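Local coordinates for isoflavone reductase (Medicago sativa, PDB 2GAS), which reduces 2'-hydroxyisoflavones to chiral isoflavanones with NADPH, a late step on the way to the alfalfa phytoalexin (-)-medicarpin, at residues A134-R137 with R138-A142; D170-R173 with D174-I178; E68-V71 with K72-Q76. All blocks are in the same frame, centred on the assembly; numbering follows the deposited sequence.

Contact 1: A134-R137 with R138-A142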
loop_
_atom_site.group_PDB
_atom_site.type_symbol
_atom_site.label_atom_id
_atom_site.label_comp_id
_atom_site.label_asym_id
_atom_site.label_seq_id
_atom_site.Cartn_x
_atom_site.Cartn_y
_atom_site.Cartn_z
ATOM N N ALA A 134 -13.721 1.375 1.042
ATOM C CA ALA A 134 -14.700 0.548 0.354
ATOM C C ALA A 134 -15.752 1.442 -0.299
ATOM O O ALA A 134 -16.227 1.151 -1.394
ATOM C CB ALA A 134 -15.363 -0.419 1.327
ATOM N N SER A 135 -16.109 2.531 0.375
ATOM C CA SER A 135 -17.099 3.450 -0.181
ATOM C C SER A 135 -16.586 4.057 -1.478
ATOM O O SER A 135 -17.349 4.255 -2.428
ATOM C CB SER A 135 -17.427 4.554 0.824
ATOM O OG SER A 135 -18.225 4.037 1.872
ATOM N N ILE A 136 -15.293 4.360 -1.519
ATOM C CA ILE A 136 -14.700 4.913 -2.726
ATOM C C ILE A 136 -14.758 3.881 -3.852
ATOM O O ILE A 136 -14.980 4.229 -5.013
ATOM C CB ILE A 136 -13.254 5.373 -2.460
ATOM C CG1 ILE A 136 -13.300 6.654 -1.621
ATOM C CG2 ILE A 136 -12.514 5.622 -3.767
ATOM C CD1 ILE A 136 -11.978 7.288 -1.420
ATOM N N ARG A 137 -14.574 2.609 -3.516
ATOM C CA ARG A 137 -14.664 1.564 -4.531
ATOM C C ARG A 137 -16.063 1.596 -5.141
ATOM O O ARG A 137 -16.216 1.504 -6.354
ATOM C CB ARG A 137 -14.439 0.176 -3.930
ATOM C CG ARG A 137 -13.031 -0.096 -3.482
ATOM C CD ARG A 137 -12.889 -1.564 -3.114
ATOM N NE ARG A 137 -11.516 -1.899 -2.739
ATOM C CZ ARG A 137 -11.101 -3.132 -2.494
ATOM N NH1 ARG A 137 -11.951 -4.150 -2.590
ATOM N NH2 ARG A 137 -9.841 -3.345 -2.134
ATOM N N ARG A 138 -17.077 1.730 -4.292
ATOM C CA ARG A 138 -18.455 1.760 -4.765
ATOM C C ARG A 138 -18.705 2.932 -5.708
ATOM O O ARG A 138 -19.435 2.792 -6.692
ATOM C CB ARG A 138 -19.427 1.809 -3.579
ATOM C CG ARG A 138 -19.325 0.608 -2.619
ATOM C CD ARG A 138 -19.628 -0.726 -3.297
ATOM N NE ARG A 138 -18.457 -1.374 -3.891
ATOM C CZ ARG A 138 -17.527 -2.028 -3.197
ATOM N NH1 ARG A 138 -17.617 -2.122 -1.874
ATOM N NH2 ARG A 138 -16.518 -2.615 -3.831
ATOM N N VAL A 139 -18.098 4.084 -5.419
ATOM C CA VAL A 139 -18.265 5.255 -6.279
ATOM C C VAL A 139 -17.637 4.970 -7.639
ATOM O O VAL A 139 -18.238 5.221 -8.681
ATOM C CB VAL A 139 -17.590 6.504 -5.680
ATOM C CG1 VAL A 139 -17.694 7.667 -6.661
ATOM C CG2 VAL A 139 -18.250 6.870 -4.359
ATOM N N ILE A 140 -16.414 4.447 -7.614
ATOM C CA ILE A 140 -15.686 4.105 -8.831
ATOM C C ILE A 140 -16.485 3.127 -9.694
ATOM O O ILE A 140 -16.615 3.310 -10.906
ATOM C CB ILE A 140 -14.324 3.469 -8.471
ATOM C CG1 ILE A 140 -13.422 4.520 -7.825
ATOM C CG2 ILE A 140 -13.684 2.854 -9.712
ATOM C CD1 ILE A 140 -12.146 3.943 -7.237
ATOM N N GLU A 141 -17.020 2.088 -9.067
ATOM C CA GLU A 141 -17.797 1.090 -9.787
ATOM C C GLU A 141 -19.095 1.669 -10.337
ATOM O O GLU A 141 -19.472 1.394 -11.475
ATOM C CB GLU A 141 -18.067 -0.096 -8.867
ATOM C CG GLU A 141 -16.773 -0.794 -8.461
ATOM C CD GLU A 141 -16.911 -1.642 -7.215
ATOM O OE1 GLU A 141 -15.872 -2.093 -6.687
ATOM O OE2 GLU A 141 -18.050 -1.859 -6.757
ATOM N N ALA A 142 -19.769 2.481 -9.534
ATOM C CA ALA A 142 -21.018 3.092 -9.973
ATOM C C ALA A 142 -20.780 4.027 -11.163
ATOM O O ALA A 142 -21.571 4.055 -12.111
ATOM C CB ALA A 142 -21.654 3.859 -8.812
#

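Contact 2: D170-R173 with D174-I178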
loop_
_atom_site.group_PDB
_atom_site.type_symbol
_atom_site.label_atom_id
_atom_site.label_comp_id
_atom_site.label_asym_id
_atom_site.label_seq_id
_atom_site.Cartn_x
_atom_site.Cartn_y
_atom_site.Cartn_z
ATOM N N ASP A 170 12.715 -0.603 15.273
ATOM C CA ASP A 170 13.520 -1.699 14.748
ATOM C C ASP A 170 13.106 -3.025 15.371
ATOM O O ASP A 170 12.384 -3.051 16.370
ATOM C CB ASP A 170 15.001 -1.425 15.015
ATOM C CG ASP A 170 15.595 -0.426 14.036
ATOM O OD1 ASP A 170 14.833 0.399 13.487
ATOM O OD2 ASP A 170 16.826 -0.457 13.824
ATOM N N PRO A 171 13.552 -4.149 14.787
ATOM C CA PRO A 171 13.187 -5.462 15.331
ATOM C C PRO A 171 13.691 -5.654 16.754
ATOM O O PRO A 171 14.842 -5.354 17.058
ATOM C CB PRO A 171 13.853 -6.440 14.364
ATOM C CG PRO A 171 13.917 -5.669 13.077
ATOM C CD PRO A 171 14.341 -4.299 13.553
ATOM N N PRO A 172 12.831 -6.168 17.646
ATOM C CA PRO A 172 13.237 -6.389 19.035
ATOM C C PRO A 172 14.262 -7.509 19.065
ATOM O O PRO A 172 14.158 -8.468 18.301
ATOM C CB PRO A 172 11.934 -6.787 19.711
ATOM C CG PRO A 172 11.243 -7.567 18.627
ATOM C CD PRO A 172 11.478 -6.699 17.400
ATOM N N ARG A 173 15.244 -7.394 19.946
ATOM C CA ARG A 173 16.274 -8.416 20.032
ATOM C C ARG A 173 16.234 -9.205 21.332
ATOM O O ARG A 173 17.026 -10.127 21.520
ATOM C CB ARG A 173 17.650 -7.771 19.865
ATOM C CG ARG A 173 17.772 -6.951 18.592
ATOM C CD ARG A 173 19.070 -6.159 18.571
ATOM N NE ARG A 173 20.193 -6.932 18.053
ATOM C CZ ARG A 173 20.502 -7.033 16.765
ATOM N NH1 ARG A 173 19.775 -6.407 15.851
ATOM N NH2 ARG A 173 21.549 -7.755 16.391
ATOM N N ASP A 174 15.306 -8.869 22.223
ATOM C CA ASP A 174 15.240 -9.576 23.495
ATOM C C ASP A 174 13.863 -10.120 23.862
ATOM O O ASP A 174 13.740 -11.276 24.265
ATOM C CB ASP A 174 15.745 -8.660 24.615
ATOM C CG ASP A 174 16.150 -9.425 25.858
ATOM O OD1 ASP A 174 16.847 -10.452 25.717
ATOM O OD2 ASP A 174 15.786 -8.995 26.974
ATOM N N LYS A 175 12.829 -9.296 23.724
ATOM C CA LYS A 175 11.475 -9.713 24.094
ATOM C C LYS A 175 10.438 -9.279 23.071
ATOM O O LYS A 175 10.543 -8.196 22.495
ATOM C CB LYS A 175 11.112 -9.122 25.458
ATOM C CG LYS A 175 12.178 -9.357 26.512
ATOM C CD LYS A 175 11.925 -8.567 27.778
ATOM C CE LYS A 175 13.066 -8.783 28.773
ATOM N NZ LYS A 175 12.889 -7.981 30.009
ATOM N N VAL A 176 9.430 -10.120 22.865
ATOM C CA VAL A 176 8.380 -9.823 21.903
ATOM C C VAL A 176 6.997 -10.245 22.396
ATOM O O VAL A 176 6.851 -11.231 23.122
ATOM C CB VAL A 176 8.682 -10.514 20.534
ATOM C CG1 VAL A 176 8.649 -12.031 20.680
ATOM C CG2 VAL A 176 7.699 -10.058 19.479
ATOM N N VAL A 177 5.988 -9.471 22.006
ATOM C CA VAL A 177 4.604 -9.758 22.364
ATOM C C VAL A 177 3.877 -10.174 21.095
ATOM O O VAL A 177 3.957 -9.492 20.069
ATOM C CB VAL A 177 3.895 -8.530 22.970
ATOM C CG1 VAL A 177 2.388 -8.763 23.005
ATOM C CG2 VAL A 177 4.396 -8.283 24.370
ATOM N N ILE A 178 3.175 -11.298 21.167
ATOM C CA ILE A 178 2.444 -11.817 20.023
ATOM C C ILE A 178 0.944 -11.710 20.268
ATOM O O ILE A 178 0.459 -12.067 21.344
ATOM C CB ILE A 178 2.796 -13.310 19.757
ATOM C CG1 ILE A 178 4.302 -13.468 19.516
ATOM C CG2 ILE A 178 2.014 -13.837 18.566
ATOM C CD1 ILE A 178 5.088 -13.794 20.778
#

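Contact 3: E68-V71 with K72-Q76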
loop_
_atom_site.group_PDB
_atom_site.type_symbol
_atom_site.label_atom_id
_atom_site.label_comp_id
_atom_site.label_asym_id
_atom_site.label_seq_id
_atom_site.Cartn_x
_atom_site.Cartn_y
_atom_site.Cartn_z
ATOM N N GLU A 68 -9.707 22.383 -12.169
ATOM C CA GLU A 68 -9.215 22.738 -13.499
ATOM C C GLU A 68 -7.857 22.128 -13.803
ATOM O O GLU A 68 -7.650 21.568 -14.879
ATOM C CB GLU A 68 -9.120 24.256 -13.656
ATOM C CG GLU A 68 -10.456 24.970 -13.662
ATOM C CD GLU A 68 -10.314 26.459 -13.923
ATOM O OE1 GLU A 68 -9.581 27.130 -13.165
ATOM O OE2 GLU A 68 -10.936 26.958 -14.885
ATOM N N THR A 69 -6.930 22.247 -12.859
ATOM C CA THR A 69 -5.592 21.703 -13.045
ATOM C C THR A 69 -5.646 20.181 -13.102
ATOM O O THR A 69 -4.901 19.559 -13.853
ATOM C CB THR A 69 -4.651 22.123 -11.902
ATOM O OG1 THR A 69 -5.098 21.540 -10.674
ATOM C CG2 THR A 69 -4.634 23.638 -11.759
ATOM N N LEU A 70 -6.531 19.591 -12.304
ATOM C CA LEU A 70 -6.688 18.139 -12.265
ATOM C C LEU A 70 -7.127 17.594 -13.620
ATOM O O LEU A 70 -6.505 16.679 -14.160
ATOM C CB LEU A 70 -7.721 17.744 -11.211
ATOM C CG LEU A 70 -7.232 16.999 -9.971
ATOM C CD1 LEU A 70 -8.438 16.586 -9.144
ATOM C CD2 LEU A 70 -6.423 15.769 -10.377
ATOM N N VAL A 71 -8.207 18.152 -14.160
ATOM C CA VAL A 71 -8.716 17.717 -15.452
ATOM C C VAL A 71 -7.659 17.903 -16.537
ATOM O O VAL A 71 -7.452 17.020 -17.364
ATOM C CB VAL A 71 -9.986 18.504 -15.855
ATOM C CG1 VAL A 71 -10.416 18.115 -17.259
ATOM C CG2 VAL A 71 -11.106 18.235 -14.861
ATOM N N LYS A 72 -6.984 19.049 -16.523
ATOM C CA LYS A 72 -5.954 19.339 -17.517
ATOM C C LYS A 72 -4.813 18.330 -17.492
ATOM O O LYS A 72 -4.296 17.938 -18.537
ATOM C CB LYS A 72 -5.389 20.749 -17.303
ATOM C CG LYS A 72 -4.305 21.132 -18.302
ATOM C CD LYS A 72 -3.750 22.522 -18.024
ATOM C CE LYS A 72 -2.658 22.890 -19.023
ATOM N NZ LYS A 72 -1.489 21.959 -18.968
ATOM N N ALA A 73 -4.424 17.911 -16.291
ATOM C CA ALA A 73 -3.342 16.948 -16.135
ATOM C C ALA A 73 -3.785 15.564 -16.594
ATOM O O ALA A 73 -3.082 14.894 -17.348
ATOM C CB ALA A 73 -2.901 16.894 -14.675
ATOM N N ILE A 74 -4.960 15.149 -16.135
ATOM C CA ILE A 74 -5.498 13.837 -16.473
ATOM C C ILE A 74 -5.726 13.640 -17.972
ATOM O O ILE A 74 -5.566 12.533 -18.488
ATOM C CB ILE A 74 -6.808 13.580 -15.692
ATOM C CG1 ILE A 74 -6.499 13.502 -14.193
ATOM C CG2 ILE A 74 -7.466 12.297 -16.168
ATOM C CD1 ILE A 74 -7.724 13.367 -13.306
ATOM N N LYS A 75 -6.089 14.708 -18.675
ATOM C CA LYS A 75 -6.313 14.611 -20.115
ATOM C C LYS A 75 -5.039 14.259 -20.878
ATOM O O LYS A 75 -5.093 13.819 -22.029
ATOM C CB LYS A 75 -6.868 15.931 -20.657
ATOM C CG LYS A 75 -8.350 16.128 -20.441
ATOM C CD LYS A 75 -8.786 17.482 -20.975
ATOM C CE LYS A 75 -10.269 17.502 -21.272
ATOM N NZ LYS A 75 -10.595 16.565 -22.390
ATOM N N GLN A 76 -3.892 14.439 -20.234
ATOM C CA GLN A 76 -2.615 14.160 -20.879
ATOM C C GLN A 76 -2.094 12.738 -20.686
ATOM O O GLN A 76 -1.088 12.365 -21.282
ATOM C CB GLN A 76 -1.559 15.148 -20.377
ATOM C CG GLN A 76 -1.884 16.600 -20.667
ATOM C CD GLN A 76 -0.899 17.553 -20.019
ATOM O OE1 GLN A 76 0.281 17.584 -20.372
ATOM N NE2 GLN A 76 -1.380 18.332 -19.059
#

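Contact 1: A134-R137 with R138-A142
Arg138 folds back over Ala134, a turn earlier in helix 126-143, and over its neighbour Arg137, before turning its head to Glu141. Its CB starts 3.4 Å from Ser135 O. Next, CG lies 3.4 Å from Ala134 O, to which the Arg138 backbone N also donates its hydrogen bond. Bends at chi2 (-61°) and chi3 (89°) then lay the guanidinium across the helix, one face passing over Ala134 O and Arg137 CB, with NH1 3.6 Å from that oxygen and NH2 3.5 Å from that CB. At the edge, NE reaches Glu141 OE2 at 2.9 Å and NH2 reaches OE1 at 3.0 Å, a side-on, two-nitrogen salt bridge between residues three apart. OE1 is met on its syn side, OE2 from above the carboxylate plane. NH2 also pairs with Asp118, and OE1 with Tyr149 OH. With an alanine in place of Glu141, Arg138 NE and Tyr149 OH would probably lose their partner, and the arginine head, still paired with Asp118, would be freer to turn. The extended chain of Arg137 brings its guanidinium to salt bridges with Glu112, Asp116 and Asp118, its plane 87° from that of Arg138. As in relatives, Arg137 probably binds NADP(+). Branched, apolar Ile136 and Ile140 suit the buried side, meeting through CG2 and CD1 at 3.9 Å; they rest on helix 92-102, while Arg137 packs against strand 148-151.

Contact 2: D170-R173 with D174-I178
Asp174 follows Arg173 where the loop turns into strand 175-179. With CG anti to the backbone N (chi1 -161°), its carboxylate forms a salt bridge through OD1 with Lys236, whose NZ also donates a hydrogen bond to Arg173 O; a short acidic side chain thus lets one lysine tie down both residues of the bend. Lys175 comes next and touches the first segment through its backbone: its O lies 3.4 Å from Pro172 CB, beside the proline ring. Its CB points away from the loop, and a long charged chain suits this exposed place, where it touches Glu239. Val176 is buried, its compact branched side chain lying against Gln165 and Lys240 as well, with CB 4.3 Å from Pro172 CG. Proline is apt here because its rigid ring gives the valine an apolar neighbour and also touches Leu163. The Pro172 carbonyl oxygen accepts a hydrogen bond from Trp230 NE1 of helix 223-234. Further on, Ile178 buries its side chain against Ile227 of that helix. Backbone bonds join Asp174, Val176 and Ile178 to strand 239-243, so the arrangement is the entry of a loop into a two-stranded parallel sheet with a helix packed on it, away from the nucleotide-binding Rossmann fold.

Contact 3: E68-V71 with K72-Q76
Ile74 N donates to Leu70 O at 2.9 Å in an almost straight bond (170°), and Lys75 N reaches Val71 O at 3.0 Å, both part of the alpha-helical bonding of helix 67-74. This short helix belongs to the Rossmann fold: it lies in the connection from edge strand 58-61 to strand 79-82 of the parallel sheet. Gln76 N bonds to Ala73 O, three residues back, while Lys72 O is met by the Gln76 side chain, NE2 approaching at 3.0 Å from above the carbonyl plane. Glutamine suits the place because its amide is long enough to curl back and supply an N-H to that carbonyl. Toward the start of the helix Thr69 OG1 bonds to Asp66 O and Asp63 N, fastening it to the residues before it.

Outward from these bonds, the buried face is apolar. Leu70 and Ile74 lie side by side, CD2 and CD1 4.0 Å apart, and press on helix 92-102 at Ile95, Ala98, Ile99 and Ala102. Ala73 touches Leu60 of strand 58-61, as a small side chain permits. Lysines suit the exposed side. Lys72, with CG anti to the backbone N (chi1 180°), runs out from it. Lys75 instead lies beside Val71: its CG, turned to the side of its own backbone N (chi1 -80°), sits 3.3 Å from Val71 O. Farther out, Lys75 CE rests on Val71 CG1 at 4.1 Å.

How the contacts relate
Along the chain contact 3 comes first, then contact 1, then contact 2, all within the NmrA-like reductase fold. Contacts 1 and 3 lie nearer each other: their centres are 21 Å apart and their nearest atoms about 12 Å, and both helices, 126-143 and 67-74, send apolar side chains onto helix 92-102, a shared neighbour in the Rossmann part of the fold. Contact 2 stands apart, 39 Å from contact 1 and 48 Å from contact 3 between centres, on the opposite side of the chain's centre, with strand 175-179 in a separate two-stranded sheet. The set thus samples the nucleotide-binding Rossmann part and the remote, smaller sheet of the reductase.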